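Local coordinates for protein xylan esterase 1 (Thermoanaerobacterium sp. 'JW/SL YS485', PDB 3FCY) that probably removes acetyl groups from xylan and related acetylated substrates, as an alpha/beta hydrolase of carbohydrate esterase family 7, at residues 42-47 against 269-274; 51-56 against 171-176; 162-167 against 248-253; 233-238 against 276-281. All coordinates share one frame; numbering follows the deposited sequence.

Contact 1: 42-47 against 269-274; sequences GTNPCP and EVFTKL
N44 reaches across to helix 267-274 and bonds to the main chain of F271. The contact ties an N-terminal loop of this alpha/beta hydrolase to a helix that lies between sheet strands 226-230 and 289-295 in the chain. N44 ND2 donates to F271 O at 2.9 Å. The bond is bent, with an N-H...O angle of 140°, and the donor is tilted out of the carbonyl plane. The N44 amide stands nearly upright to the F271 ring, the planes 77° apart, and OD1 comes within 3.3 Å of ring atom CD2. With CG anti to the backbone N (chi1 -157°), the amide extends to the helix. Next in line, P45 CD packs on F271 CB at 4.1 Å and P45 CB meets T272 OG1 at 3.7 Å. That hydroxyl bonds back to N268 O, one turn earlier. An alanine in place of N44 would probably leave F271 O without this donor and K238 N without its acceptor, since N44 OD1 takes the K238 N-H. D236 OD1 accepts from the backbone N of both T43 and N44, which fixes the loop next to the asparagine. At the loop's end, P47 CG lies 3.0 Å from T272 O.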
# COMPACT_ATOMS: atom_id res chain seq x y z
N GLY A 42 -18.94 27.07 -2.25
CA GLY A 42 -17.55 27.27 -2.63
C GLY A 42 -16.68 28.02 -1.64
O GLY A 42 -17.17 28.71 -0.75
N THR A 43 -15.37 27.89 -1.82
CA THR A 43 -14.40 28.54 -0.95
C THR A 43 -13.34 29.32 -1.72
O THR A 43 -12.90 30.38 -1.28
CB THR A 43 -13.67 27.50 -0.06
OG1 THR A 43 -14.63 26.74 0.68
CG2 THR A 43 -12.72 28.20 0.92
N ASN A 44 -12.94 28.80 -2.88
CA ASN A 44 -11.92 29.48 -3.67
C ASN A 44 -12.38 30.88 -4.07
O ASN A 44 -13.51 31.05 -4.53
CB ASN A 44 -11.58 28.68 -4.93
CG ASN A 44 -10.21 29.02 -5.48
OD1 ASN A 44 -9.20 28.50 -4.99
ND2 ASN A 44 -10.16 29.90 -6.47
N PRO A 45 -11.52 31.89 -3.91
CA PRO A 45 -11.89 33.26 -4.27
C PRO A 45 -12.17 33.43 -5.76
O PRO A 45 -11.87 32.55 -6.57
CB PRO A 45 -10.67 34.08 -3.83
CG PRO A 45 -10.10 33.26 -2.70
CD PRO A 45 -10.21 31.86 -3.24
N CYS A 46 -12.75 34.57 -6.10
CA CYS A 46 -13.07 34.91 -7.49
C CYS A 46 -12.50 36.30 -7.73
O CYS A 46 -12.87 37.26 -7.06
CB CYS A 46 -14.58 34.92 -7.71
SG CYS A 46 -15.06 35.25 -9.42
N PRO A 47 -11.57 36.43 -8.69
CA PRO A 47 -10.98 37.74 -8.98
C PRO A 47 -12.04 38.81 -9.19
O PRO A 47 -13.12 38.54 -9.72
CB PRO A 47 -10.17 37.48 -10.25
CG PRO A 47 -9.76 36.05 -10.10
CD PRO A 47 -11.03 35.40 -9.60
N GLU A 269 -3.18 35.27 -2.99
CA GLU A 269 -2.94 35.69 -4.36
C GLU A 269 -2.93 34.48 -5.30
O GLU A 269 -3.39 34.56 -6.44
CB GLU A 269 -1.61 36.42 -4.49
CG GLU A 269 -1.46 37.64 -3.60
CD GLU A 269 -0.18 38.40 -3.90
OE1 GLU A 269 0.88 37.75 -4.01
OE2 GLU A 269 -0.24 39.64 -4.02
N VAL A 270 -2.38 33.37 -4.82
CA VAL A 270 -2.31 32.16 -5.63
C VAL A 270 -3.71 31.62 -5.92
O VAL A 270 -4.07 31.39 -7.07
CB VAL A 270 -1.47 31.07 -4.92
CG1 VAL A 270 -1.56 29.75 -5.68
CG2 VAL A 270 -0.02 31.52 -4.82
N PHE A 271 -4.50 31.42 -4.87
CA PHE A 271 -5.85 30.90 -5.06
C PHE A 271 -6.78 31.88 -5.77
O PHE A 271 -7.70 31.45 -6.46
CB PHE A 271 -6.44 30.45 -3.72
CG PHE A 271 -5.89 29.15 -3.23
CD1 PHE A 271 -5.05 29.09 -2.12
CD2 PHE A 271 -6.18 27.96 -3.90
CE1 PHE A 271 -4.51 27.88 -1.69
CE2 PHE A 271 -5.65 26.75 -3.48
CZ PHE A 271 -4.81 26.70 -2.37
N THR A 272 -6.54 33.17 -5.61
CA THR A 272 -7.37 34.17 -6.28
C THR A 272 -7.09 34.07 -7.78
O THR A 272 -8.01 34.12 -8.59
CB THR A 272 -7.05 35.60 -5.80
OG1 THR A 272 -7.41 35.73 -4.42
CG2 THR A 272 -7.83 36.63 -6.61
N LYS A 273 -5.82 33.94 -8.13
CA LYS A 273 -5.43 33.83 -9.53
C LYS A 273 -6.02 32.54 -10.12
O LYS A 273 -6.47 32.53 -11.27
CB LYS A 273 -3.91 33.83 -9.66
CG LYS A 273 -3.43 34.05 -11.07
CD LYS A 273 -1.95 34.39 -11.07
CE LYS A 273 -1.44 34.66 -12.48
NZ LYS A 273 -0.00 35.05 -12.45
N LEU A 274 -6.01 31.47 -9.34
CA LEU A 274 -6.58 30.20 -9.80
C LEU A 274 -8.09 30.38 -9.97
O LEU A 274 -8.76 29.59 -10.63
CB LEU A 274 -6.29 29.08 -8.79
CG LEU A 274 -4.85 28.58 -8.70
CD1 LEU A 274 -4.72 27.57 -7.57
CD2 LEU A 274 -4.43 27.95 -10.02

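Contact 2: 51-56 against 171-176; sequences DEYWNR and DADNML
R56 and D173 form a salt bridge between helix 50-62 and the turn that leads into helix 176-192. R56 NH1 meets both carboxylate oxygens, at 2.7 Å to D173 OD2 and 2.9 Å to D173 OD1. Both hydrogen bonds are weak in angle. The carboxylate lies at the edge of the guanidinium, with the two planes 40° apart. A bend at chi3 (-46°) brings NH1 of R56 to the D173 carboxylate. Y53 supplies the second link: its OH donates to A172 O at 2.7 Å, from above the carbonyl plane. M175 N reaches the same oxygen from the opposite face, so two donors grip A172 O. A water donates to Y53 O and, weakly, to D173 OD2. The turn is braced from within as an Asx turn, in which D171 OD2 accepts from D173 N at 3.0 Å. The apolar part is small. Y53 CE1 packs on A172 CB at 3.7 Å. D173 OD2 lies 3.1 Å from Y53 CE1, the same ring carbon. Beyond the two segments, Y53 stacks on Y276. R178 of helix 176-192 touches both Y53 and D173, and K273 of helix 267-274 packs against A172.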
# COMPACT_ATOMS: atom_id res chain seq x y z
N ASP A 51 -15.03 38.98 -14.71
CA ASP A 51 -15.82 39.23 -15.91
C ASP A 51 -15.01 39.92 -17.00
O ASP A 51 -15.07 39.51 -18.16
CB ASP A 51 -17.05 40.07 -15.56
CG ASP A 51 -18.10 39.26 -14.80
OD1 ASP A 51 -18.98 39.88 -14.17
OD2 ASP A 51 -18.05 38.02 -14.86
N GLU A 52 -14.25 40.95 -16.63
CA GLU A 52 -13.43 41.65 -17.62
C GLU A 52 -12.40 40.70 -18.21
O GLU A 52 -12.16 40.70 -19.42
CB GLU A 52 -12.72 42.84 -16.97
CG GLU A 52 -13.65 43.88 -16.37
CD GLU A 52 -13.87 43.68 -14.88
OE1 GLU A 52 -14.43 42.63 -14.49
OE2 GLU A 52 -13.48 44.58 -14.10
N TYR A 53 -11.78 39.90 -17.34
CA TYR A 53 -10.77 38.93 -17.75
C TYR A 53 -11.30 38.03 -18.86
O TYR A 53 -10.67 37.87 -19.91
CB TYR A 53 -10.36 38.08 -16.55
CG TYR A 53 -9.42 36.93 -16.87
CD1 TYR A 53 -8.04 37.13 -16.91
CD2 TYR A 53 -9.91 35.64 -17.07
CE1 TYR A 53 -7.16 36.05 -17.13
CE2 TYR A 53 -9.05 34.56 -17.30
CZ TYR A 53 -7.68 34.78 -17.32
OH TYR A 53 -6.83 33.71 -17.51
N TRP A 54 -12.47 37.45 -18.62
CA TRP A 54 -13.08 36.55 -19.60
C TRP A 54 -13.66 37.23 -20.83
O TRP A 54 -13.64 36.65 -21.92
CB TRP A 54 -14.13 35.67 -18.91
CG TRP A 54 -13.48 34.54 -18.20
CD1 TRP A 54 -13.35 34.37 -16.85
CD2 TRP A 54 -12.77 33.45 -18.81
NE1 TRP A 54 -12.60 33.25 -16.58
CE2 TRP A 54 -12.24 32.66 -17.77
CE3 TRP A 54 -12.54 33.06 -20.14
CZ2 TRP A 54 -11.48 31.51 -18.01
CZ3 TRP A 54 -11.78 31.91 -20.38
CH2 TRP A 54 -11.26 31.15 -19.32
N ASN A 55 -14.18 38.45 -20.69
CA ASN A 55 -14.70 39.15 -21.86
C ASN A 55 -13.53 39.43 -22.79
O ASN A 55 -13.67 39.39 -24.01
CB ASN A 55 -15.38 40.46 -21.46
CG ASN A 55 -16.69 40.24 -20.74
OD1 ASN A 55 -17.42 39.30 -21.05
ND2 ASN A 55 -17.01 41.12 -19.79
N ARG A 56 -12.38 39.71 -22.19
CA ARG A 56 -11.16 39.98 -22.94
C ARG A 56 -10.72 38.70 -23.66
O ARG A 56 -10.37 38.74 -24.85
CB ARG A 56 -10.06 40.42 -21.96
CG ARG A 56 -8.71 40.73 -22.58
CD ARG A 56 -7.67 40.81 -21.47
NE ARG A 56 -8.18 41.60 -20.35
CZ ARG A 56 -7.87 41.38 -19.07
NH1 ARG A 56 -7.04 40.40 -18.75
NH2 ARG A 56 -8.39 42.14 -18.12
N ASP A 171 1.67 36.07 -16.66
CA ASP A 171 0.49 36.93 -16.62
C ASP A 171 -0.77 36.06 -16.64
O ASP A 171 -0.80 35.03 -17.31
CB ASP A 171 0.45 37.88 -17.82
CG ASP A 171 -0.70 38.86 -17.75
OD1 ASP A 171 -0.65 39.78 -16.90
OD2 ASP A 171 -1.68 38.70 -18.52
N ALA A 172 -1.80 36.48 -15.91
CA ALA A 172 -3.05 35.71 -15.85
C ALA A 172 -3.60 35.34 -17.22
O ALA A 172 -4.16 34.25 -17.40
CB ALA A 172 -4.10 36.48 -15.06
N ASP A 173 -3.43 36.23 -18.20
CA ASP A 173 -3.93 35.98 -19.55
C ASP A 173 -3.14 34.89 -20.28
O ASP A 173 -3.49 34.52 -21.40
CB ASP A 173 -3.91 37.26 -20.39
CG ASP A 173 -4.89 38.32 -19.88
OD1 ASP A 173 -4.99 39.39 -20.53
OD2 ASP A 173 -5.57 38.09 -18.86
N ASN A 174 -2.08 34.38 -19.66
CA ASN A 174 -1.26 33.34 -20.29
C ASN A 174 -1.43 31.97 -19.62
O ASN A 174 -0.67 31.03 -19.90
CB ASN A 174 0.23 33.73 -20.27
CG ASN A 174 0.49 35.03 -21.01
OD1 ASN A 174 -0.02 35.25 -22.11
ND2 ASN A 174 1.31 35.90 -20.42
N MET A 175 -2.42 31.86 -18.74
CA MET A 175 -2.67 30.60 -18.06
C MET A 175 -3.22 29.61 -19.09
O MET A 175 -4.17 29.91 -19.80
CB MET A 175 -3.66 30.82 -16.92
CG MET A 175 -3.03 31.64 -15.79
SD MET A 175 -4.19 32.15 -14.52
CE MET A 175 -4.37 30.62 -13.59
N LEU A 176 -2.59 28.44 -19.17
CA LEU A 176 -2.99 27.43 -20.15
C LEU A 176 -4.45 27.00 -20.15
O LEU A 176 -5.04 26.83 -21.21
CB LEU A 176 -2.08 26.20 -20.05
CG LEU A 176 -2.35 25.10 -21.08
CD1 LEU A 176 -2.24 25.67 -22.49
CD2 LEU A 176 -1.37 23.95 -20.89
O HOH W 1 -8.04 37.08 -20.38

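Contact 3: 162-167 against 248-253; sequences GHIIRG and NAYQEI
E252 points its carboxylate into the bend of loop 162-167, where the backbone turns round OE2. I165 N donates to E252 OE2 at 3.1 Å, nearly along the C-O axis. I164 N lies closer, at 2.7 Å from E252 OE2, but its N-H is badly aimed and the bond is weak. With CG between the backbone N and the carbonyl carbon (chi1 67°) and the chain extended beyond it, the carboxylate is carried from the first turn of helix 251-260 to the loop. I164 crosses the E252 side chain at about a right angle, with its CB 2.9 Å from OE2. I165 instead runs alongside E252 in the opposite direction, and its CD1 meets E252 O at 3.8 Å. I164 CD1 touches Y250 CD1 at 3.9 Å, and these two side chains also meet at about a right angle. G162 CA lies 3.2 Å from E252 OE2, and a CB here would strike the carboxylate. The other oxygen, OE1, bonds to the OH of Y117, predicted to bind substrate, so E252 probably positions that residue. An alanine in place of E252 would probably leave I164 N and I165 N without their acceptor and the Y117 hydroxyl without its carboxylate partner. Y250 OH bonds to L234 N, after strand 226-230, and I164 packs on F177 of helix 176-192 and Y237 of helix 237-242. H163 and R166 bond to T159 of the second subunit, so this loop joins helix 251-260 to the subunit interface.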
# COMPACT_ATOMS: atom_id res chain seq x y z
N GLY A 162 1.60 19.19 -14.58
CA GLY A 162 0.35 19.89 -14.37
C GLY A 162 0.01 21.08 -15.25
O GLY A 162 0.83 21.98 -15.45
N HIS A 163 -1.22 21.09 -15.75
CA HIS A 163 -1.69 22.18 -16.59
C HIS A 163 -2.44 23.24 -15.78
O HIS A 163 -2.62 24.37 -16.24
CB HIS A 163 -2.59 21.64 -17.70
CG HIS A 163 -1.84 21.10 -18.87
ND1 HIS A 163 -2.46 20.43 -19.91
CD2 HIS A 163 -0.52 21.14 -19.19
CE1 HIS A 163 -1.56 20.10 -20.82
NE2 HIS A 163 -0.38 20.52 -20.40
N ILE A 164 -2.88 22.88 -14.57
CA ILE A 164 -3.59 23.83 -13.72
C ILE A 164 -2.68 24.99 -13.31
O ILE A 164 -3.09 26.15 -13.34
CB ILE A 164 -4.12 23.16 -12.44
CG1 ILE A 164 -5.17 22.10 -12.80
CG2 ILE A 164 -4.71 24.21 -11.50
CD1 ILE A 164 -5.73 21.36 -11.61
N ILE A 165 -1.44 24.66 -12.93
CA ILE A 165 -0.48 25.68 -12.53
C ILE A 165 0.38 26.16 -13.69
O ILE A 165 1.28 26.98 -13.50
CB ILE A 165 0.47 25.17 -11.41
CG1 ILE A 165 1.28 23.98 -11.91
CG2 ILE A 165 -0.34 24.79 -10.17
CD1 ILE A 165 2.38 23.55 -10.95
N ARG A 166 0.11 25.65 -14.89
CA ARG A 166 0.88 26.05 -16.07
C ARG A 166 0.56 27.51 -16.41
O ARG A 166 -0.57 27.85 -16.76
CB ARG A 166 0.53 25.13 -17.26
CG ARG A 166 1.43 25.28 -18.48
CD ARG A 166 2.90 24.96 -18.16
NE ARG A 166 3.06 23.62 -17.61
CZ ARG A 166 3.11 22.50 -18.33
NH1 ARG A 166 3.02 22.54 -19.65
NH2 ARG A 166 3.21 21.32 -17.71
N GLY A 167 1.57 28.37 -16.30
CA GLY A 167 1.39 29.78 -16.58
C GLY A 167 0.92 30.55 -15.35
O GLY A 167 0.58 31.73 -15.43
N ASN A 248 -3.26 13.46 -5.75
CA ASN A 248 -3.83 12.75 -6.88
C ASN A 248 -3.91 13.73 -8.06
O ASN A 248 -2.89 14.30 -8.45
CB ASN A 248 -5.23 12.21 -6.53
CG ASN A 248 -5.20 11.24 -5.36
OD1 ASN A 248 -4.47 10.25 -5.38
ND2 ASN A 248 -6.00 11.53 -4.33
N ALA A 249 -5.11 13.94 -8.59
CA ALA A 249 -5.27 14.86 -9.72
C ALA A 249 -4.90 16.30 -9.39
O ALA A 249 -4.45 17.05 -10.27
CB ALA A 249 -6.71 14.79 -10.24
N TYR A 250 -5.07 16.69 -8.14
CA TYR A 250 -4.76 18.05 -7.69
C TYR A 250 -3.39 18.18 -7.02
O TYR A 250 -3.10 19.20 -6.37
CB TYR A 250 -5.84 18.54 -6.73
CG TYR A 250 -7.15 18.94 -7.39
CD1 TYR A 250 -7.23 20.07 -8.21
CD2 TYR A 250 -8.32 18.22 -7.15
CE1 TYR A 250 -8.44 20.47 -8.78
CE2 TYR A 250 -9.55 18.61 -7.72
CZ TYR A 250 -9.59 19.74 -8.53
OH TYR A 250 -10.79 20.14 -9.08
N GLN A 251 -2.55 17.17 -7.16
CA GLN A 251 -1.22 17.17 -6.55
C GLN A 251 -0.36 18.40 -6.89
O GLN A 251 0.39 18.89 -6.05
CB GLN A 251 -0.45 15.90 -6.96
CG GLN A 251 0.98 15.82 -6.43
CD GLN A 251 1.04 15.74 -4.92
OE1 GLN A 251 0.38 14.90 -4.30
NE2 GLN A 251 1.82 16.62 -4.31
N GLU A 252 -0.49 18.88 -8.12
CA GLU A 252 0.30 20.02 -8.57
C GLU A 252 0.11 21.29 -7.74
O GLU A 252 1.01 22.12 -7.66
CB GLU A 252 0.02 20.30 -10.04
CG GLU A 252 -1.40 20.78 -10.35
CD GLU A 252 -1.73 20.62 -11.81
OE1 GLU A 252 -2.07 19.49 -12.23
OE2 GLU A 252 -1.65 21.62 -12.55
N ILE A 253 -1.06 21.45 -7.13
CA ILE A 253 -1.29 22.63 -6.30
C ILE A 253 -0.37 22.55 -5.08
O ILE A 253 0.19 23.55 -4.64
CB ILE A 253 -2.75 22.71 -5.83
CG1 ILE A 253 -3.65 23.01 -7.03
CG2 ILE A 253 -2.90 23.78 -4.76
CD1 ILE A 253 -5.13 22.94 -6.72

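Contact 4: 233-238 against 276-281; sequences FLSDYK and YIDVKN
The starts of two short helices, 237-242 and 279-282, meet here. The backbones come nearest at S235 and D278, and D278 carries the polar centre. D236 N donates to D278 OD1 at 2.8 Å, almost straight, with an N-H...O angle of 173°. K280 N donates to the same oxygen at 3.0 Å. The two come from opposite faces of the carboxylate plane. D278 CG is anti to the backbone N (chi1 -178°), which brings the carboxylate to both donors. D278 is thus the N-cap of helix 279-282, and its capping oxygen also holds the segment that leads into helix 237-242. The other oxygen, D278 OD2, forms a salt bridge with K280 NZ. This lysine also donates to N281 OD1 and to N44 O. In the alpha/beta hydrolase fold, the 233-238 segment follows strand 226-230 of the central sheet.

Backbone and tyrosine bonds flank this centre. V279 N donates to L234 O at 3.0 Å. Y237 OH donates to I277 O at 2.8 Å, from above the carbonyl plane, and I277 O lies near the plane of the tyrosine ring. Y237 and I277 cross at about a right angle, with Y237 OH 3.7 Å from I277 CG1. Packing is tight at S235 CB and V279 CG2, only 3.4 Å apart. S235 OG bonds to T305 O of helix 303-310. F233 turns away from 276-281 and approaches the side chains of Y117 and S208. F233 also shares backbone hydrogen bonds with S208, the predicted nucleophile, on what is probably the nucleophile elbow.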
# COMPACT_ATOMS: atom_id res chain seq x y z
N PHE A 233 -13.86 18.26 -12.46
CA PHE A 233 -12.52 18.58 -11.97
C PHE A 233 -12.38 20.08 -12.28
O PHE A 233 -13.18 20.62 -13.05
CB PHE A 233 -11.52 17.75 -12.78
CG PHE A 233 -10.07 17.97 -12.42
CD1 PHE A 233 -9.60 17.77 -11.13
CD2 PHE A 233 -9.15 18.31 -13.42
CE1 PHE A 233 -8.24 17.88 -10.83
CE2 PHE A 233 -7.79 18.42 -13.13
CZ PHE A 233 -7.34 18.20 -11.84
N LEU A 234 -11.39 20.74 -11.69
CA LEU A 234 -11.14 22.17 -11.92
C LEU A 234 -12.14 23.09 -11.23
O LEU A 234 -12.51 24.14 -11.76
CB LEU A 234 -11.15 22.47 -13.43
CG LEU A 234 -10.19 21.67 -14.32
CD1 LEU A 234 -10.43 22.07 -15.77
CD2 LEU A 234 -8.74 21.93 -13.91
N SER A 235 -12.56 22.71 -10.03
CA SER A 235 -13.53 23.51 -9.30
C SER A 235 -13.20 23.71 -7.83
O SER A 235 -12.84 22.76 -7.13
CB SER A 235 -14.91 22.87 -9.41
OG SER A 235 -15.86 23.50 -8.56
N ASP A 236 -13.30 24.95 -7.36
CA ASP A 236 -13.10 25.25 -5.95
C ASP A 236 -11.74 24.76 -5.42
O ASP A 236 -11.67 24.05 -4.43
CB ASP A 236 -14.25 24.58 -5.18
CG ASP A 236 -14.55 25.23 -3.86
OD1 ASP A 236 -14.05 26.34 -3.58
OD2 ASP A 236 -15.31 24.62 -3.09
N TYR A 237 -10.67 25.16 -6.10
CA TYR A 237 -9.31 24.76 -5.73
C TYR A 237 -8.98 24.85 -4.24
O TYR A 237 -8.54 23.86 -3.65
CB TYR A 237 -8.30 25.58 -6.54
CG TYR A 237 -8.45 25.41 -8.04
CD1 TYR A 237 -8.18 24.18 -8.65
CD2 TYR A 237 -8.90 26.46 -8.84
CE1 TYR A 237 -8.35 24.01 -10.03
CE2 TYR A 237 -9.07 26.30 -10.21
CZ TYR A 237 -8.80 25.08 -10.80
OH TYR A 237 -8.98 24.94 -12.15
N LYS A 238 -9.20 26.01 -3.64
CA LYS A 238 -8.91 26.22 -2.22
C LYS A 238 -9.56 25.16 -1.32
O LYS A 238 -8.96 24.71 -0.33
CB LYS A 238 -9.38 27.62 -1.79
CG LYS A 238 -9.16 27.97 -0.31
CD LYS A 238 -7.70 28.26 0.00
CE LYS A 238 -7.54 29.05 1.31
NZ LYS A 238 -8.09 28.36 2.51
N TYR A 276 -9.53 32.43 -11.72
CA TYR A 276 -9.83 32.70 -13.12
C TYR A 276 -10.23 31.44 -13.88
O TYR A 276 -10.99 31.51 -14.85
CB TYR A 276 -8.63 33.33 -13.83
CG TYR A 276 -8.36 34.76 -13.46
CD1 TYR A 276 -9.31 35.76 -13.72
CD2 TYR A 276 -7.16 35.13 -12.87
CE1 TYR A 276 -9.05 37.10 -13.40
CE2 TYR A 276 -6.89 36.46 -12.55
CZ TYR A 276 -7.84 37.44 -12.82
OH TYR A 276 -7.57 38.75 -12.50
N ILE A 277 -9.71 30.30 -13.44
CA ILE A 277 -10.02 29.04 -14.11
C ILE A 277 -10.76 28.06 -13.21
O ILE A 277 -10.66 26.85 -13.37
CB ILE A 277 -8.73 28.37 -14.66
CG1 ILE A 277 -7.74 28.12 -13.52
CG2 ILE A 277 -8.10 29.27 -15.72
CD1 ILE A 277 -6.49 27.38 -13.96
N ASP A 278 -11.51 28.62 -12.26
CA ASP A 278 -12.31 27.84 -11.33
C ASP A 278 -13.71 27.79 -11.95
O ASP A 278 -14.42 28.80 -11.95
CB ASP A 278 -12.38 28.55 -9.97
CG ASP A 278 -13.15 27.78 -8.93
OD1 ASP A 278 -13.94 26.88 -9.30
OD2 ASP A 278 -12.99 28.07 -7.72
N VAL A 279 -14.10 26.63 -12.49
CA VAL A 279 -15.41 26.51 -13.13
C VAL A 279 -16.59 26.92 -12.27
O VAL A 279 -17.65 27.29 -12.79
CB VAL A 279 -15.66 25.09 -13.68
CG1 VAL A 279 -14.66 24.77 -14.77
CG2 VAL A 279 -15.60 24.06 -12.56
N LYS A 280 -16.44 26.85 -10.95
CA LYS A 280 -17.55 27.24 -10.08
C LYS A 280 -17.81 28.74 -10.26
O LYS A 280 -18.90 29.21 -9.95
CB LYS A 280 -17.24 26.93 -8.61
CG LYS A 280 -16.65 28.10 -7.84
CD LYS A 280 -16.40 27.74 -6.39
CE LYS A 280 -15.99 28.97 -5.59
NZ LYS A 280 -14.86 29.69 -6.24
N ASN A 281 -16.81 29.47 -10.75
CA ASN A 281 -16.97 30.91 -10.96
C ASN A 281 -17.62 31.21 -12.31
O ASN A 281 -18.31 32.22 -12.47
CB ASN A 281 -15.62 31.64 -10.87
CG ASN A 281 -15.04 31.65 -9.46
OD1 ASN A 281 -15.78 31.62 -8.47
ND2 ASN A 281 -13.72 31.73 -9.36

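Contacts 1 and 4 lie closest, their centres about 8 Å apart. N44 O meets K280 NZ at 2.6 Å, and T43 N meets D236 OD1 at 2.7 Å. Contact 4 joins contact 3 through Y250 OH, 2.7 Å from L234 N. Contact 2 meets contact 4 at W54 NE1 and Y276 O (2.9 Å) and contact 3 at L176 N and R166 O (3.2 Å). Contacts 3 and 4 lie nearest the predicted substrate and catalytic residues: the side chains of E252 and F233 are about 3 and 4 Å from that of Y117, and F233 is also about 4 Å from S208. In contacts 1 and 2, the side chains of L274 and M175 are about 10 and 12 Å from Y117.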